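PDB 6A6E: cysteine desulfurase from Fervidobacterium islandicum, which catalyses the pyridoxal-5'-phosphate-dependent removal of sulfur from cysteine, probably passing it on as a persulfide within the Suf system for iron-sulfur cluster assembly. Local coordinates for residues 95-100 against 245-250; 262-267 against 279-284; 35-40 against 399-404; 184-189 against 378-383. All blocks are in the same frame, centred on the assembly; numbering follows the deposited sequence.

Contact 1: 95-100 against 245-250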
loop_
_atom_site.group_PDB
_atom_site.type_symbol
_atom_site.label_atom_id
_atom_site.label_comp_id
_atom_site.label_asym_id
_atom_site.label_seq_id
_atom_site.Cartn_x
_atom_site.Cartn_y
_atom_site.Cartn_z
ATOM N N GLU A 95 -2.828 -19.986 -0.972
ATOM C CA GLU A 95 -2.169 -19.681 0.300
ATOM C C GLU A 95 -0.687 -19.259 0.135
ATOM O O GLU A 95 -0.072 -18.869 1.080
ATOM C CB GLU A 95 -2.342 -20.844 1.337
ATOM C CG GLU A 95 -1.278 -21.926 1.272
ATOM C CD GLU A 95 -1.718 -23.280 1.901
ATOM O OE1 GLU A 95 -1.576 -23.455 3.156
ATOM O OE2 GLU A 95 -2.153 -24.213 1.135
ATOM N N GLU A 96 -0.150 -19.351 -1.096
ATOM C CA GLU A 96 1.188 -18.895 -1.439
ATOM C C GLU A 96 1.245 -17.451 -1.997
ATOM O O GLU A 96 2.346 -16.936 -2.327
ATOM C CB GLU A 96 1.807 -19.893 -2.475
ATOM C CG GLU A 96 1.867 -21.313 -1.926
ATOM C CD GLU A 96 2.461 -22.332 -2.909
ATOM O OE1 GLU A 96 2.061 -22.349 -4.097
ATOM O OE2 GLU A 96 3.358 -23.072 -2.468
ATOM N N ILE A 97 0.077 -16.840 -2.142
ATOM C CA ILE A 97 -0.040 -15.477 -2.624
ATOM C C ILE A 97 -0.317 -14.521 -1.446
ATOM O O ILE A 97 -1.348 -14.645 -0.733
ATOM C CB ILE A 97 -1.161 -15.411 -3.606
ATOM C CG1 ILE A 97 -0.867 -16.330 -4.820
ATOM C CG2 ILE A 97 -1.389 -14.006 -4.146
ATOM C CD1 ILE A 97 0.448 -16.063 -5.567
ATOM N N ILE A 98 0.610 -13.582 -1.253
ATOM C CA ILE A 98 0.487 -12.530 -0.286
ATOM C C ILE A 98 0.373 -11.196 -0.978
ATOM O O ILE A 98 1.178 -10.902 -1.843
ATOM C CB ILE A 98 1.712 -12.547 0.594
ATOM C CG1 ILE A 98 1.770 -13.970 1.227
ATOM C CG2 ILE A 98 1.624 -11.473 1.647
ATOM C CD1 ILE A 98 3.163 -14.285 1.630
ATOM N N PHE A 99 -0.667 -10.432 -0.646
ATOM C CA PHE A 99 -0.820 -9.066 -1.178
ATOM C C PHE A 99 0.057 -8.100 -0.362
ATOM O O PHE A 99 0.170 -8.199 0.882
ATOM C CB PHE A 99 -2.280 -8.597 -1.238
ATOM C CG PHE A 99 -3.089 -9.268 -2.288
ATOM C CD1 PHE A 99 -2.783 -9.105 -3.625
ATOM C CD2 PHE A 99 -4.202 -10.034 -1.949
ATOM C CE1 PHE A 99 -3.560 -9.661 -4.603
ATOM C CE2 PHE A 99 -4.955 -10.654 -2.914
ATOM C CZ PHE A 99 -4.636 -10.464 -4.253
ATOM N N THR A 100 0.817 -7.287 -1.102
ATOM C CA THR A 100 1.637 -6.223 -0.564
ATOM C C THR A 100 1.327 -4.865 -1.221
ATOM O O THR A 100 0.370 -4.733 -2.033
ATOM C CB THR A 100 3.111 -6.558 -0.848
ATOM O OG1 THR A 100 3.341 -6.480 -2.257
ATOM C CG2 THR A 100 3.465 -8.030 -0.344
ATOM N N VAL A 245 2.263 -8.158 -5.231
ATOM C CA VAL A 245 2.161 -9.564 -4.946
ATOM C C VAL A 245 3.468 -10.119 -4.521
ATOM O O VAL A 245 4.546 -9.811 -5.100
ATOM C CB VAL A 245 1.683 -10.361 -6.194
ATOM C CG1 VAL A 245 1.739 -11.873 -5.932
ATOM C CG2 VAL A 245 0.278 -9.946 -6.507
ATOM N N LEU A 246 3.400 -10.963 -3.504
ATOM C CA LEU A 246 4.564 -11.803 -3.131
ATOM C C LEU A 246 4.098 -13.224 -3.157
ATOM O O LEU A 246 3.121 -13.594 -2.442
ATOM C CB LEU A 246 5.093 -11.463 -1.758
ATOM C CG LEU A 246 6.055 -12.453 -1.072
ATOM C CD1 LEU A 246 7.371 -12.337 -1.707
ATOM C CD2 LEU A 246 6.260 -11.992 0.344
ATOM N N TYR A 247 4.806 -14.022 -3.943
ATOM C CA TYR A 247 4.592 -15.468 -4.028
ATOM C C TYR A 247 5.681 -16.091 -3.245
ATOM O O TYR A 247 6.800 -15.667 -3.373
ATOM C CB TYR A 247 4.679 -16.050 -5.463
ATOM C CG TYR A 247 4.970 -17.571 -5.499
ATOM C CD1 TYR A 247 3.979 -18.539 -5.214
ATOM C CD2 TYR A 247 6.253 -18.034 -5.728
ATOM C CE1 TYR A 247 4.302 -19.889 -5.196
ATOM C CE2 TYR A 247 6.578 -19.396 -5.730
ATOM C CZ TYR A 247 5.581 -20.302 -5.476
ATOM O OH TYR A 247 5.930 -21.612 -5.477
ATOM N N GLY A 248 5.379 -17.090 -2.427
ATOM C CA GLY A 248 6.409 -17.955 -1.893
ATOM C C GLY A 248 5.947 -19.389 -1.755
ATOM O O GLY A 248 4.751 -19.655 -1.464
ATOM N N LYS A 249 6.898 -20.318 -1.904
ATOM C CA LYS A 249 6.659 -21.732 -1.582
ATOM C C LYS A 249 6.078 -21.911 -0.227
ATOM O O LYS A 249 6.622 -21.411 0.745
ATOM C CB LYS A 249 7.960 -22.547 -1.642
ATOM C CG LYS A 249 8.457 -22.729 -3.049
ATOM C CD LYS A 249 9.572 -23.778 -3.118
ATOM C CE LYS A 249 9.944 -24.017 -4.575
ATOM N NZ LYS A 249 11.336 -24.495 -4.635
ATOM N N LYS A 250 4.962 -22.622 -0.162
ATOM C CA LYS A 250 4.240 -22.832 1.097
ATOM C C LYS A 250 5.157 -23.314 2.215
ATOM O O LYS A 250 5.170 -22.785 3.338
ATOM C CB LYS A 250 3.169 -23.853 0.827
ATOM C CG LYS A 250 2.362 -24.238 2.036
ATOM C CD LYS A 250 1.236 -25.155 1.634
ATOM C CE LYS A 250 0.430 -25.566 2.858
ATOM N NZ LYS A 250 0.935 -26.870 3.349
HETATM O O HOH W 1 5.595 -7.769 -3.299
#

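Contact 2: 262-267 against 279-284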
loop_
_atom_site.group_PDB
_atom_site.type_symbol
_atom_site.label_atom_id
_atom_site.label_comp_id
_atom_site.label_asym_id
_atom_site.label_seq_id
_atom_site.Cartn_x
_atom_site.Cartn_y
_atom_site.Cartn_z
ATOM N N GLY A 262 0.354 -6.734 13.314
ATOM C CA GLY A 262 -0.857 -6.001 13.586
ATOM C C GLY A 262 -2.044 -6.938 13.535
ATOM O O GLY A 262 -1.942 -8.144 13.797
ATOM N N GLY A 263 -3.177 -6.391 13.153
ATOM C CA GLY A 263 -4.374 -7.136 13.090
ATOM C C GLY A 263 -4.407 -8.080 11.942
ATOM O O GLY A 263 -3.544 -7.991 11.026
ATOM N N GLU A 264 -5.315 -9.051 12.090
ATOM C CA GLU A 264 -5.573 -10.168 11.170
ATOM C C GLU A 264 -4.458 -11.228 11.076
ATOM O O GLU A 264 -4.758 -12.401 10.935
ATOM C CB GLU A 264 -5.908 -9.660 9.763
ATOM C CG GLU A 264 -6.053 -10.736 8.692
ATOM C CD GLU A 264 -7.187 -11.740 8.907
ATOM O OE1 GLU A 264 -8.081 -11.528 9.750
ATOM O OE2 GLU A 264 -7.217 -12.749 8.176
ATOM N N MET A 265 -3.212 -10.816 11.094
ATOM C CA MET A 265 -2.119 -11.753 10.996
ATOM C C MET A 265 -1.845 -12.541 12.282
ATOM O O MET A 265 -1.015 -13.459 12.274
ATOM C CB MET A 265 -0.841 -11.067 10.493
ATOM C CG MET A 265 -0.305 -9.915 11.309
ATOM S SD MET A 265 0.629 -10.292 12.811
ATOM C CE MET A 265 2.033 -11.088 12.007
ATOM N N ILE A 266 -2.494 -12.136 13.377
ATOM C CA ILE A 266 -2.344 -12.806 14.659
ATOM C C ILE A 266 -3.384 -13.927 14.779
ATOM O O ILE A 266 -4.383 -14.035 13.975
ATOM C CB ILE A 266 -2.391 -11.808 15.882
ATOM C CG1 ILE A 266 -3.593 -10.878 15.853
ATOM C CG2 ILE A 266 -1.148 -10.944 15.894
ATOM C CD1 ILE A 266 -4.932 -11.569 16.127
ATOM N N ASP A 267 -3.126 -14.777 15.750
ATOM C CA ASP A 267 -4.124 -15.796 16.206
ATOM C C ASP A 267 -4.483 -15.359 17.632
ATOM O O ASP A 267 -5.587 -14.872 17.841
ATOM C CB ASP A 267 -3.513 -17.207 16.144
ATOM C CG ASP A 267 -4.412 -18.305 16.806
ATOM O OD1 ASP A 267 -5.554 -17.998 17.172
ATOM O OD2 ASP A 267 -3.923 -19.448 16.971
ATOM N N LEU A 279 -1.507 -19.360 6.867
ATOM C CA LEU A 279 -1.175 -18.768 5.553
ATOM C C LEU A 279 -2.454 -18.543 4.811
ATOM O O LEU A 279 -3.358 -19.344 4.942
ATOM C CB LEU A 279 -0.323 -19.717 4.685
ATOM C CG LEU A 279 1.076 -20.097 5.188
ATOM C CD1 LEU A 279 1.866 -20.856 4.130
ATOM C CD2 LEU A 279 1.862 -18.915 5.627
ATOM N N PRO A 280 -2.581 -17.493 4.008
ATOM C CA PRO A 280 -1.599 -16.422 3.751
ATOM C C PRO A 280 -1.682 -15.241 4.727
ATOM O O PRO A 280 -0.865 -14.309 4.685
ATOM C CB PRO A 280 -2.065 -15.900 2.383
ATOM C CG PRO A 280 -3.557 -16.101 2.367
ATOM C CD PRO A 280 -3.764 -17.389 3.137
ATOM N N TYR A 281 -2.665 -15.311 5.605
ATOM C CA TYR A 281 -3.094 -14.197 6.462
ATOM C C TYR A 281 -2.021 -13.800 7.449
ATOM O O TYR A 281 -1.926 -12.628 7.877
ATOM C CB TYR A 281 -4.383 -14.581 7.210
ATOM C CG TYR A 281 -5.482 -15.166 6.337
ATOM C CD1 TYR A 281 -6.033 -14.434 5.261
ATOM C CD2 TYR A 281 -5.962 -16.453 6.560
ATOM C CE1 TYR A 281 -6.992 -14.992 4.457
ATOM C CE2 TYR A 281 -6.950 -17.002 5.753
ATOM C CZ TYR A 281 -7.457 -16.259 4.725
ATOM O OH TYR A 281 -8.428 -16.827 3.961
ATOM N N ARG A 282 -1.196 -14.772 7.819
ATOM C CA ARG A 282 0.021 -14.500 8.578
ATOM C C ARG A 282 0.878 -13.331 8.103
ATOM O O ARG A 282 1.579 -12.681 8.933
ATOM C CB ARG A 282 0.882 -15.767 8.593
ATOM C CG ARG A 282 2.192 -15.642 9.311
ATOM C CD ARG A 282 2.948 -16.991 9.294
ATOM N NE ARG A 282 2.109 -17.925 9.983
ATOM C CZ ARG A 282 2.291 -19.237 10.041
ATOM N NH1 ARG A 282 3.330 -19.837 9.435
ATOM N NH2 ARG A 282 1.390 -19.940 10.714
ATOM N N PHE A 283 0.892 -13.092 6.789
ATOM C CA PHE A 283 1.763 -12.100 6.199
ATOM C C PHE A 283 1.034 -10.863 5.674
ATOM O O PHE A 283 1.646 -10.058 4.969
ATOM C CB PHE A 283 2.620 -12.723 5.095
ATOM C CG PHE A 283 3.474 -13.849 5.596
ATOM C CD1 PHE A 283 4.500 -13.584 6.444
ATOM C CD2 PHE A 283 3.168 -15.159 5.314
ATOM C CE1 PHE A 283 5.278 -14.578 6.956
ATOM C CE2 PHE A 283 3.949 -16.194 5.824
ATOM C CZ PHE A 283 5.011 -15.900 6.659
ATOM N N GLU A 284 -0.229 -10.721 6.070
ATOM C CA GLU A 284 -1.058 -9.518 5.830
ATOM C C GLU A 284 -1.485 -8.801 7.115
ATOM O O GLU A 284 -2.407 -9.201 7.750
ATOM C CB GLU A 284 -2.280 -9.882 4.964
ATOM C CG GLU A 284 -1.824 -10.291 3.543
ATOM C CD GLU A 284 -2.916 -10.721 2.549
ATOM O OE1 GLU A 284 -4.144 -10.576 2.832
ATOM O OE2 GLU A 284 -2.523 -11.122 1.422
#

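Contact 3: 35-40 against 399-404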
loop_
_atom_site.group_PDB
_atom_site.type_symbol
_atom_site.label_atom_id
_atom_site.label_comp_id
_atom_site.label_asym_id
_atom_site.label_seq_id
_atom_site.Cartn_x
_atom_site.Cartn_y
_atom_site.Cartn_z
ATOM N N VAL A 35 1.771 9.227 -27.788
ATOM C CA VAL A 35 2.461 8.008 -28.096
ATOM C C VAL A 35 3.178 7.557 -26.791
ATOM O O VAL A 35 4.284 8.005 -26.493
ATOM C CB VAL A 35 3.452 8.201 -29.272
ATOM C CG1 VAL A 35 4.293 6.961 -29.442
ATOM C CG2 VAL A 35 2.664 8.443 -30.576
ATOM N N TYR A 36 2.580 6.615 -26.065
ATOM C CA TYR A 36 3.045 6.303 -24.685
ATOM C C TYR A 36 4.048 5.184 -24.707
ATOM O O TYR A 36 3.687 4.019 -24.896
ATOM C CB TYR A 36 1.880 5.980 -23.753
ATOM C CG TYR A 36 2.296 5.843 -22.307
ATOM C CD1 TYR A 36 2.456 6.952 -21.504
ATOM C CD2 TYR A 36 2.599 4.616 -21.765
ATOM C CE1 TYR A 36 2.895 6.847 -20.192
ATOM C CE2 TYR A 36 2.950 4.490 -20.410
ATOM C CZ TYR A 36 3.122 5.598 -19.647
ATOM O OH TYR A 36 3.484 5.496 -18.329
ATOM N N LEU A 37 5.315 5.562 -24.550
ATOM C CA LEU A 37 6.433 4.606 -24.538
ATOM C C LEU A 37 7.247 4.633 -23.214
ATOM O O LEU A 37 8.495 4.406 -23.220
ATOM C CB LEU A 37 7.368 4.813 -25.747
ATOM C CG LEU A 37 6.699 4.657 -27.129
ATOM C CD1 LEU A 37 7.683 5.027 -28.203
ATOM C CD2 LEU A 37 6.232 3.234 -27.375
ATOM N N ASP A 38 6.543 4.850 -22.094
ATOM C CA ASP A 38 7.169 4.807 -20.753
ATOM C C ASP A 38 6.513 3.705 -19.897
ATOM O O ASP A 38 6.359 3.823 -18.680
ATOM C CB ASP A 38 6.994 6.135 -20.067
ATOM C CG ASP A 38 7.934 6.301 -18.869
ATOM O OD1 ASP A 38 8.994 5.594 -18.837
ATOM O OD2 ASP A 38 7.601 7.173 -18.026
ATOM N N ASN A 39 6.196 2.613 -20.566
ATOM C CA ASN A 39 5.498 1.457 -19.970
ATOM C C ASN A 39 6.274 0.742 -18.871
ATOM O O ASN A 39 5.670 0.141 -17.993
ATOM C CB ASN A 39 5.108 0.472 -21.078
ATOM C CG ASN A 39 4.071 1.070 -21.968
ATOM O OD1 ASN A 39 2.954 1.284 -21.501
ATOM N ND2 ASN A 39 4.445 1.459 -23.206
ATOM N N ALA A 40 7.600 0.824 -18.957
ATOM C CA ALA A 40 8.492 0.253 -18.007
ATOM C C ALA A 40 8.493 0.976 -16.649
ATOM O O ALA A 40 8.863 0.414 -15.655
ATOM C CB ALA A 40 9.846 0.280 -18.607
ATOM N N ALA A 399 12.783 3.857 -24.193
ATOM C CA ALA A 399 11.487 3.632 -24.806
ATOM C C ALA A 399 11.055 2.177 -24.524
ATOM O O ALA A 399 11.800 1.245 -24.739
ATOM C CB ALA A 399 11.497 3.907 -26.305
ATOM N N SER A 400 9.828 2.031 -24.049
ATOM C CA SER A 400 9.317 0.734 -23.621
ATOM C C SER A 400 7.899 0.530 -24.142
ATOM O O SER A 400 7.080 1.463 -24.101
ATOM C CB SER A 400 9.425 0.656 -22.094
ATOM O OG SER A 400 8.745 1.738 -21.440
ATOM N N VAL A 401 7.606 -0.692 -24.617
ATOM C CA VAL A 401 6.350 -0.996 -25.285
ATOM C C VAL A 401 5.476 -1.922 -24.439
ATOM O O VAL A 401 5.985 -2.696 -23.615
ATOM C CB VAL A 401 6.547 -1.658 -26.687
ATOM C CG1 VAL A 401 7.170 -0.689 -27.647
ATOM C CG2 VAL A 401 7.469 -2.883 -26.626
ATOM N N TYR A 402 4.162 -1.839 -24.689
ATOM C CA TYR A 402 3.219 -2.738 -24.044
ATOM C C TYR A 402 1.969 -2.894 -24.931
ATOM O O TYR A 402 1.975 -2.522 -26.118
ATOM C CB TYR A 402 2.869 -2.216 -22.616
ATOM C CG TYR A 402 2.273 -3.290 -21.684
ATOM C CD1 TYR A 402 2.902 -4.501 -21.502
ATOM C CD2 TYR A 402 1.125 -3.065 -20.968
ATOM C CE1 TYR A 402 2.410 -5.473 -20.662
ATOM C CE2 TYR A 402 0.612 -4.041 -20.112
ATOM C CZ TYR A 402 1.254 -5.250 -19.973
ATOM O OH TYR A 402 0.747 -6.208 -19.130
ATOM N N LEU A 403 0.903 -3.443 -24.354
ATOM C CA LEU A 403 -0.219 -4.002 -25.072
ATOM C C LEU A 403 -0.829 -3.110 -26.148
ATOM O O LEU A 403 -1.065 -3.567 -27.288
ATOM C CB LEU A 403 -1.337 -4.339 -24.059
ATOM C CG LEU A 403 -2.643 -4.854 -24.634
ATOM C CD1 LEU A 403 -2.332 -6.122 -25.404
ATOM C CD2 LEU A 403 -3.678 -5.143 -23.581
ATOM N N TYR A 404 -1.123 -1.868 -25.757
ATOM C CA TYR A 404 -1.835 -0.892 -26.529
ATOM C C TYR A 404 -0.855 -0.089 -27.465
ATOM O O TYR A 404 -1.248 0.917 -28.052
ATOM C CB TYR A 404 -2.627 0.085 -25.587
ATOM C CG TYR A 404 -1.816 0.454 -24.327
ATOM C CD1 TYR A 404 -0.613 1.185 -24.423
ATOM C CD2 TYR A 404 -2.196 -0.023 -23.075
ATOM C CE1 TYR A 404 0.171 1.457 -23.304
ATOM C CE2 TYR A 404 -1.408 0.211 -21.923
ATOM C CZ TYR A 404 -0.237 0.950 -22.041
ATOM O OH TYR A 404 0.530 1.153 -20.957
HETATM O O HOH W 2 10.657 4.043 -20.861
#

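Contact 4: 184-189 against 378-383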
loop_
_atom_site.group_PDB
_atom_site.type_symbol
_atom_site.label_atom_id
_atom_site.label_comp_id
_atom_site.label_asym_id
_atom_site.label_seq_id
_atom_site.Cartn_x
_atom_site.Cartn_y
_atom_site.Cartn_z
ATOM N N GLY A 184 14.049 -10.859 -13.071
ATOM C CA GLY A 184 13.533 -11.709 -14.101
ATOM C C GLY A 184 13.739 -11.048 -15.460
ATOM O O GLY A 184 13.764 -11.738 -16.505
ATOM N N GLN A 185 13.846 -9.717 -15.470
ATOM C CA GLN A 185 14.144 -8.949 -16.688
ATOM C C GLN A 185 14.528 -7.531 -16.311
ATOM O O GLN A 185 13.802 -6.888 -15.522
ATOM C CB GLN A 185 12.904 -8.873 -17.588
ATOM C CG GLN A 185 13.076 -7.990 -18.830
ATOM C CD GLN A 185 11.803 -7.835 -19.627
ATOM O OE1 GLN A 185 10.738 -8.175 -19.156
ATOM N NE2 GLN A 185 11.909 -7.364 -20.843
ATOM N N SER A 186 15.642 -7.035 -16.871
ATOM C CA SER A 186 16.167 -5.711 -16.555
ATOM C C SER A 186 15.268 -4.649 -17.137
ATOM O O SER A 186 14.808 -4.757 -18.282
ATOM C CB SER A 186 17.614 -5.532 -17.037
ATOM O OG SER A 186 18.052 -4.165 -16.982
ATOM N N ASN A 187 15.029 -3.638 -16.305
ATOM C CA ASN A 187 14.293 -2.441 -16.680
ATOM C C ASN A 187 15.150 -1.456 -17.501
ATOM O O ASN A 187 14.627 -0.434 -17.899
ATOM C CB ASN A 187 13.761 -1.700 -15.433
ATOM C CG ASN A 187 14.850 -1.047 -14.621
ATOM O OD1 ASN A 187 15.846 -1.675 -14.320
ATOM N ND2 ASN A 187 14.665 0.229 -14.236
ATOM N N VAL A 188 16.432 -1.776 -17.718
ATOM C CA VAL A 188 17.374 -0.958 -18.530
ATOM C C VAL A 188 17.916 -1.684 -19.781
ATOM O O VAL A 188 17.816 -1.171 -20.897
ATOM C CB VAL A 188 18.563 -0.512 -17.680
ATOM C CG1 VAL A 188 19.562 0.266 -18.526
ATOM C CG2 VAL A 188 18.080 0.398 -16.542
ATOM N N THR A 189 18.413 -2.896 -19.603
ATOM C CA THR A 189 18.899 -3.668 -20.741
ATOM C C THR A 189 17.836 -4.381 -21.509
ATOM O O THR A 189 18.065 -4.748 -22.663
ATOM C CB THR A 189 19.954 -4.678 -20.348
ATOM O OG1 THR A 189 19.345 -5.780 -19.636
ATOM C CG2 THR A 189 21.022 -4.044 -19.538
ATOM N N GLN A 378 21.657 3.033 -10.767
ATOM C CA GLN A 378 22.839 3.894 -10.795
ATOM C C GLN A 378 24.083 3.059 -10.965
ATOM O O GLN A 378 24.855 3.404 -11.794
ATOM C CB GLN A 378 23.013 4.741 -9.544
ATOM C CG GLN A 378 22.228 6.025 -9.579
ATOM C CD GLN A 378 22.318 6.850 -8.312
ATOM O OE1 GLN A 378 23.384 6.982 -7.702
ATOM N NE2 GLN A 378 21.188 7.440 -7.920
ATOM N N PRO A 379 24.252 1.961 -10.202
ATOM C CA PRO A 379 25.472 1.217 -10.429
ATOM C C PRO A 379 25.576 0.634 -11.871
ATOM O O PRO A 379 26.689 0.602 -12.435
ATOM C CB PRO A 379 25.449 0.140 -9.318
ATOM C CG PRO A 379 24.486 0.668 -8.288
ATOM C CD PRO A 379 23.461 1.378 -9.108
ATOM N N LEU A 380 24.448 0.262 -12.489
ATOM C CA LEU A 380 24.506 -0.207 -13.862
ATOM C C LEU A 380 25.070 0.862 -14.804
ATOM O O LEU A 380 25.782 0.543 -15.739
ATOM C CB LEU A 380 23.174 -0.730 -14.355
ATOM C CG LEU A 380 22.997 -1.137 -15.814
ATOM C CD1 LEU A 380 23.961 -2.213 -16.228
ATOM C CD2 LEU A 380 21.573 -1.599 -16.103
ATOM N N MET A 381 24.795 2.123 -14.551
ATOM C CA MET A 381 25.292 3.159 -15.427
ATOM C C MET A 381 26.817 3.142 -15.497
ATOM O O MET A 381 27.372 3.335 -16.563
ATOM C CB MET A 381 24.805 4.554 -15.001
ATOM C CG MET A 381 23.284 4.718 -15.024
ATOM S SD MET A 381 22.578 4.632 -16.665
ATOM C CE MET A 381 21.546 3.181 -16.627
ATOM N N GLY A 382 27.488 2.915 -14.380
ATOM C CA GLY A 382 28.939 2.845 -14.378
ATOM C C GLY A 382 29.492 1.711 -15.224
ATOM O O GLY A 382 30.495 1.883 -15.879
ATOM N N VAL A 383 28.834 0.545 -15.195
ATOM C CA VAL A 383 29.128 -0.541 -16.111
ATOM C C VAL A 383 28.932 -0.130 -17.562
ATOM O O VAL A 383 29.760 -0.435 -18.400
ATOM C CB VAL A 383 28.269 -1.804 -15.770
ATOM C CG1 VAL A 383 28.475 -2.940 -16.770
ATOM C CG2 VAL A 383 28.556 -2.254 -14.334
#

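Contact 1: 95-100 against 245-250
Ile-97, Ile-98 and Phe-99 pair antiparallel with Tyr-247, Leu-246 and Val-245, the axes of the two short strands coming within 4.7 Å at 154°. Ile-98 and Leu-246 form the hydrogen-bonded pair, each amide giving 2.8 Å between its N and the other residue's O, and Gly-248 N extends the ladder to Glu-96 O. On one face, Ile-98 CD1 and Leu-246 CD2 lie alongside each other at 4.1 Å. The other face carries Ile-97, Phe-99, Val-245 and Tyr-247; Ile-97 and Val-245 run obliquely past each other, CG2 of the isoleucine 4.2 Å from CG1 of the valine. Glu-96 runs beside Tyr-247, its carboxylate almost perpendicular to the ring (86°), and OE1 comes to the ring edge 3.5 Å from CE1. Glu-96 OE2 accepts from Lys-250 N at 2.8 Å, on the anti side. Because OE1 also takes the amide of Ser-93, two backbone N-H groups hold this buried carboxylate, and the start of helix 250-253 would be expected to stabilise its negative charge. A glutamine here would probably leave the helix start without its negative mate and set an amide group against one of the two N-H donors. Glu-95 OE1 lies 4.2 Å from Lys-250 NZ, beyond a salt bridge; that lysine is paired with Glu-254. Strand 97-100 is the outermost strand of the seven-stranded sheet within this chain, and strand 244-248 separates it from 229-233. Helix 70-90 packs on Ile-97 and Val-245, and helix 103-116 on Thr-100 and Leu-246.

Contact 2: 262-267 against 279-284
A tight turn at Glu-264 and Met-265 meets the 3-10 turn at Tyr-281 and Arg-282 where the chain leaves for, and returns from, the short strands 268-269 and 274-276. Glu-264 occupies the middle of a classic gamma turn, with positive phi (69°), closed by Met-265 N to Gly-263 O at 2.8 Å. Across the contact, Met-265 lies against backbone carbonyls: its CB is 3.2 Å from Tyr-281 O and 3.3 Å from Arg-282 O, while its CA makes a CH...O approach to Tyr-281 O. The side chain bends at both later torsions, which brings CE back to 3.5 Å from Arg-282 O and lets SD accept a weak bond from Gly-262 N. Glu-264 OE2 approaches Tyr-281 CG obliquely at 3.5 Å, the carboxylate and ring planes standing 81° apart. The other oxygen, OE1, is in a salt bridge with Arg-66, and the Tyr-281 ring also meets His-65. In the 3-10 turn, Tyr-281 O also accepts from Glu-284 N at 3.1 Å; the peptide bond between Leu-279 and Pro-280 is cis. Ile-266 packs on Gln-378 of the second subunit, and Asp-267 O accepts from NE2 of that same residue. The hydrogen bonds named here lie within each turn or run to residues beyond both; the two turns meet through methionine carbons on carbonyl oxygens and the Glu-264 carboxylate against Tyr-281, without a conventional hydrogen bond between them.

Contact 3: 35-40 against 399-404
The Asn-39 amide and the Tyr-404 ring slide past each other in opposite directions, their planes 47° apart, so that OD1 sits at the ring edge near its plane. There Tyr-404 OH donates to Asn-39 OD1; the modelled 2.5 Å is very short, and its exact length is doubtful. The same OD1 lies in plane at the edge of the Tyr-36 ring, one face of which carries Asp-38 N. On the other branch, Asn-39 ND2 gives a fairly straight bond, close to the amide plane, to Ser-400 O at 2.8 Å, and a more bent one to Tyr-36 O at 3.2 Å. Tyr-402 CB packs on Asn-39 CG at 3.6 Å. Ser-400 answers through its backbone and OG: its N donates to Leu-37 O at 2.8 Å, while OG, held between backbone N and carbonyl carbon (chi1 56°), accepts from Ala-40 N at 2.9 Å. A leucine in place of Asn-39 would probably leave Ser-400 O and Tyr-404 OH without their amide partner. Tyr-404 OH also takes Leu-44 N, and Ala-40 O receives Gln-213 of the cofactor pocket. With both ends of the buried Asn-39 amide engaged, its rotation should be fixed.

Contact 4: 184-189 against 378-383
One methyl group, Leu-380 CD2, makes most of the close approaches in this contact: the tip of a helix residue, it meets Val-188 tip to tip while the two backbones stay 8.6 Å apart between the CA atoms of Val-188 and Leu-380. CD2 lies 3.6 Å from Val-188 CB and 3.7 Å from Val-188 CG1, with Val-188 CG2 a little farther, so it rests against the fork of the valine. Leu-380 gets there with CG anti to its backbone N (chi1 174°). Val-188 is also held with CG1 anti (chi1 177°), which carries that methyl on to Met-381 CE at 4.0 Å; the methionine is folded at its second and third torsions and crosses the valine obliquely. Thr-189 CG2 adds a looser touch to Leu-380 CD2 at 4.3 Å. Behind these side chains the loop is braced by Ser-186, whose OG accepts from Val-188 N at 3.0 Å and Thr-189 N at 2.9 Å, an ST turn and ST motif sharing one oxygen. That loop also carries Gln-185 and Asn-187, which line the pyridoxal-5'-phosphate pocket, and Asn-187 ND2 reaches His-375 O. Cys-376, present in this crystal as a persulfide, lies shortly before Leu-380 in the chain, and Gln-378 bonds Val-269 and Asp-267 of the second subunit. Ser-186 OG turns to the loop's own amides, and the atoms that meet the helix closely are carbons; this small apolar join sets the cofactor loop against the helix without a directional bond between the two.

All four contacts are buried, but contact 2 lies farthest out, about 26 Å between its centre and that of the chain, against about 14 to 16 Å for the others. Contact 1 is regular sheet pairing, contact 3 a polar network at strand ends, contact 4 hydrocarbon alone, and contact 2 mainly carbonyl packing between turns. Contacts 1 and 2 adjoin: Glu-284 OE2 of contact 2 probably accepts from Phe-99 N of contact 1 at 2.9 Å. Contacts 3 and 4 lie on the other side of the chain's centre; their nearest atoms are about 5 Å apart, and helix 378-387 is followed by strand 396-400. Contacts 2, 3 and 4 also touch the second subunit.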